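Local coordinates for protein dipeptidase (Streptococcus thermophilus, PDB 3PEB) that is the N-terminal, creatinase/prolidase-type domain of a probable manganese-dependent peptidase of the M24B family, which presumably cleaves dipeptides, at residues Ile97-Ala102 / Glu120-Asn125. Sequence-based numbering, arbitrary orientation.
Sequences IPIIYA and EGRFEN. With EDO (1,2-ethanediol), chain J.
Ile100 and Phe123 pair across two parallel strands, and the isoleucine lies over one face of the phenylalanine ring: Ile100 CB is 4.3 Å from the Phe123 ring centroid, a CH-pi contact, and Ile100 CG2 is 3.7 Å from Phe123 CE2. Apolar Ala102 CB, on the same face of the sheet, lies at the ring's edge. On the other face, Glu124 CB sits 3.7 Å from the Tyr101 ring centroid, over the ring toward its rim at CE2 and CZ, another CH-pi contact. The Glu124 chain then bends at chi2 (-69°) and turns its carboxylate to Arg122, whose NE makes an in-plane salt bridge 3.0 Å from Glu124 OE2, on that oxygen's anti lone pair. This bridge steadies the guanidinium, which runs beside Ile99: CG1 lies over its face and Ile99 CD1 reaches Arg122 NH2 (3.3 Å). Exposed Arg122 suits the sheet's outermost strand. The parallel backbone ladder alternates Ile100 N to Arg122 O (2.8 Å) with Glu124 N to Ile100 O (2.8 Å). At the corner, the backbone angles of Gly121 call for glycine; its CA makes a CA-H...O contact with Ile97 O, where a CB would collide. Phe123 N donates a nearly straight hydrogen bond to O1 of an ethanediol, probably from the crystallisation liquor. Further out, Phe112 and Phe13 meet the Phe123 and Tyr101 rings edge-to-face, while Asn125 OD1 accepts from Thr127 N and Phe104 N. Strand 96-102, helix 109-118 and strand 122-125 form a beta-alpha-beta crossover bordering this creatinase/prolidase N-terminal domain's mixed sheet.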
ATOM      1  N   ILE A  97      -0.690  -3.243 -13.580  1.00 36.35           N
ATOM      2  CA  ILE A  97      -1.533  -2.063 -13.471  1.00 35.16           C
ATOM      3  C   ILE A  97      -0.799  -0.979 -14.211  1.00 34.74           C
ATOM      4  O   ILE A  97       0.303  -0.625 -13.816  1.00 35.24           O
ATOM      5  CB  ILE A  97      -1.726  -1.672 -12.004  1.00 33.93           C
ATOM      6  CG1 ILE A  97      -2.401  -2.805 -11.226  1.00 36.50           C
ATOM      7  CG2 ILE A  97      -2.540  -0.389 -11.850  1.00 32.11           C
ATOM      8  CD1 ILE A  97      -1.762  -3.026  -9.947  1.00 37.51           C
ATOM      9  N   PRO A  98      -1.391  -0.443 -15.284  1.00 34.97           N
ATOM     10  CA  PRO A  98      -0.661   0.523 -16.091  1.00 35.18           C
ATOM     11  C   PRO A  98      -0.129   1.764 -15.375  1.00 33.34           C
ATOM     12  O   PRO A  98       0.988   2.190 -15.657  1.00 32.26           O
ATOM     13  CB  PRO A  98      -1.668   0.914 -17.160  1.00 36.50           C
ATOM     14  CG  PRO A  98      -2.504  -0.297 -17.333  1.00 37.84           C
ATOM     15  CD  PRO A  98      -2.624  -0.895 -15.957  1.00 36.42           C
ATOM     16  N   ILE A  99      -0.919   2.347 -14.478  1.00 31.79           N
ATOM     17  CA  ILE A  99      -0.489   3.512 -13.721  1.00 30.07           C
ATOM     18  C   ILE A  99      -0.684   3.259 -12.234  1.00 28.43           C
ATOM     19  O   ILE A  99      -1.803   2.938 -11.782  1.00 26.92           O
ATOM     20  CB  ILE A  99      -1.254   4.778 -14.135  1.00 30.84           C
ATOM     21  CG1 ILE A  99      -1.108   5.045 -15.640  1.00 34.22           C
ATOM     22  CG2 ILE A  99      -0.777   5.960 -13.304  1.00 29.70           C
ATOM     23  CD1 ILE A  99      -1.978   6.151 -16.177  1.00 36.16           C
ATOM     24  N   ILE A 100       0.406   3.374 -11.471  1.00 26.60           N
ATOM     25  CA  ILE A 100       0.383   3.108 -10.045  1.00 25.57           C
ATOM     26  C   ILE A 100       0.820   4.346  -9.294  1.00 24.94           C
ATOM     27  O   ILE A 100       1.863   4.929  -9.622  1.00 25.76           O
ATOM     28  CB  ILE A 100       1.314   1.941  -9.689  1.00 25.57           C
ATOM     29  CG1 ILE A 100       0.874   0.676 -10.427  1.00 28.10           C
ATOM     30  CG2 ILE A 100       1.366   1.700  -8.166  1.00 24.62           C
ATOM     31  CD1 ILE A 100       1.845  -0.475 -10.310  1.00 28.31           C
ATOM     32  N   TYR A 101       0.048   4.746  -8.276  1.00 24.00           N
ATOM     33  CA  TYR A 101       0.422   5.890  -7.456  1.00 24.09           C
ATOM     34  C   TYR A 101       1.170   5.418  -6.204  1.00 23.52           C
ATOM     35  O   TYR A 101       0.779   4.451  -5.586  1.00 24.08           O
ATOM     36  CB  TYR A 101      -0.790   6.757  -7.081  1.00 24.43           C
ATOM     37  CG  TYR A 101      -1.096   7.770  -8.156  1.00 26.22           C
ATOM     38  CD1 TYR A 101      -1.834   7.412  -9.278  1.00 27.24           C
ATOM     39  CD2 TYR A 101      -0.593   9.071  -8.077  1.00 27.15           C
ATOM     40  CE1 TYR A 101      -2.078   8.330 -10.288  1.00 29.51           C
ATOM     41  CE2 TYR A 101      -0.831   9.993  -9.065  1.00 28.29           C
ATOM     42  CZ  TYR A 101      -1.581   9.620 -10.178  1.00 29.05           C
ATOM     43  OH  TYR A 101      -1.805  10.526 -11.167  1.00 29.74           O
ATOM     44  N   ALA A 102       2.230   6.133  -5.834  1.00 23.56           N
ATOM     45  CA  ALA A 102       3.009   5.811  -4.641  1.00 22.95           C
ATOM     46  C   ALA A 102       3.534   7.094  -4.016  1.00 23.31           C
ATOM     47  O   ALA A 102       3.545   8.161  -4.653  1.00 24.28           O
ATOM     48  CB  ALA A 102       4.162   4.824  -4.976  1.00 23.09           C
ATOM     49  N   GLU A 120       4.327  -4.356 -12.784  1.00 37.58           N
ATOM     50  CA  GLU A 120       4.518  -3.915 -14.148  1.00 41.24           C
ATOM     51  C   GLU A 120       3.617  -2.700 -14.327  1.00 40.41           C
ATOM     52  O   GLU A 120       2.363  -2.823 -14.300  1.00 41.87           O
ATOM     53  CB  GLU A 120       4.101  -5.016 -15.132  1.00 42.99           C
ATOM     54  CG  GLU A 120       4.284  -4.658 -16.618  1.00 49.26           C
ATOM     55  CD  GLU A 120       5.737  -4.720 -17.089  1.00 55.39           C
ATOM     56  OE1 GLU A 120       6.642  -5.070 -16.287  1.00 58.66           O
ATOM     57  OE2 GLU A 120       5.963  -4.421 -18.282  1.00 62.53           O
ATOM     58  N   GLY A 121       4.245  -1.541 -14.452  1.00 39.37           N
ATOM     59  CA  GLY A 121       3.550  -0.310 -14.775  1.00 38.83           C
ATOM     60  C   GLY A 121       4.352   0.927 -14.431  1.00 38.21           C
ATOM     61  O   GLY A 121       5.478   0.841 -13.924  1.00 39.03           O
ATOM     62  N   ARG A 122       3.741   2.071 -14.701  1.00 36.93           N
ATOM     63  CA  ARG A 122       4.336   3.377 -14.540  1.00 37.07           C
ATOM     64  C   ARG A 122       3.918   3.955 -13.203  1.00 33.92           C
ATOM     65  O   ARG A 122       2.724   3.950 -12.859  1.00 31.80           O
ATOM     66  CB  ARG A 122       3.830   4.307 -15.654  1.00 39.29           C
ATOM     67  CG  ARG A 122       4.417   5.694 -15.559  1.00 44.59           C
ATOM     68  CD  ARG A 122       4.115   6.530 -16.778  1.00 50.88           C
ATOM     69  NE  ARG A 122       2.854   7.259 -16.636  1.00 53.79           N
ATOM     70  CZ  ARG A 122       1.761   7.057 -17.366  1.00 57.32           C
ATOM     71  NH1 ARG A 122       1.725   6.127 -18.319  1.00 60.28           N
ATOM     72  NH2 ARG A 122       0.687   7.807 -17.146  1.00 58.52           N
ATOM     73  N   PHE A 123       4.883   4.486 -12.463  1.00 31.48           N
ATOM     74  CA  PHE A 123       4.593   5.054 -11.170  1.00 29.58           C
ATOM     75  C   PHE A 123       4.455   6.578 -11.239  1.00 29.91           C
ATOM     76  O   PHE A 123       5.221   7.278 -11.927  1.00 30.63           O
ATOM     77  CB  PHE A 123       5.672   4.683 -10.157  1.00 29.57           C
ATOM     78  CG  PHE A 123       5.597   3.264  -9.666  1.00 28.98           C
ATOM     79  CD1 PHE A 123       6.066   2.214 -10.439  1.00 31.78           C
ATOM     80  CD2 PHE A 123       5.123   2.997  -8.399  1.00 30.38           C
ATOM     81  CE1 PHE A 123       6.019   0.902  -9.958  1.00 31.35           C
ATOM     82  CE2 PHE A 123       5.074   1.682  -7.902  1.00 29.98           C
ATOM     83  CZ  PHE A 123       5.510   0.644  -8.690  1.00 31.41           C
ATOM     84  N   GLU A 124       3.496   7.078 -10.477  1.00 28.14           N
ATOM     85  CA  GLU A 124       3.210   8.498 -10.337  1.00 29.34           C
ATOM     86  C   GLU A 124       3.134   8.828  -8.863  1.00 28.14           C
ATOM     87  O   GLU A 124       2.948   7.940  -8.042  1.00 27.62           O
ATOM     88  CB  GLU A 124       1.883   8.869 -10.995  1.00 30.51           C
ATOM     89  CG  GLU A 124       1.836   8.683 -12.523  1.00 33.83           C
ATOM     90  CD  GLU A 124       2.701   9.666 -13.297  1.00 41.52           C
ATOM     91  OE1 GLU A 124       3.180  10.669 -12.710  1.00 43.88           O
ATOM     92  OE2 GLU A 124       2.902   9.428 -14.514  1.00 45.34           O
ATOM     93  N   ASN A 125       3.285  10.110  -8.537  1.00 28.44           N
ATOM     94  CA  ASN A 125       3.436  10.569  -7.153  1.00 28.37           C
ATOM     95  C   ASN A 125       2.086  10.884  -6.458  1.00 27.58           C
ATOM     96  O   ASN A 125       1.362  11.756  -6.886  1.00 28.44           O
ATOM     97  CB  ASN A 125       4.289  11.826  -7.131  1.00 29.59           C
ATOM     98  CG  ASN A 125       4.748  12.209  -5.751  1.00 30.30           C
ATOM     99  OD1 ASN A 125       4.558  11.467  -4.779  1.00 26.22           O
ATOM    100  ND2 ASN A 125       5.434  13.368  -5.665  1.00 31.34           N
TER
HETATM  101  C1  EDO J 143       8.966   4.747 -13.670  1.00 66.01           C
HETATM  102  O1  EDO J 143       7.586   4.543 -13.360  1.00 60.79           O
HETATM  103  C2  EDO J 143       9.546   3.414 -14.131  1.00 66.45           C
HETATM  104  O2  EDO J 143       8.555   2.374 -14.021  1.00 67.01           O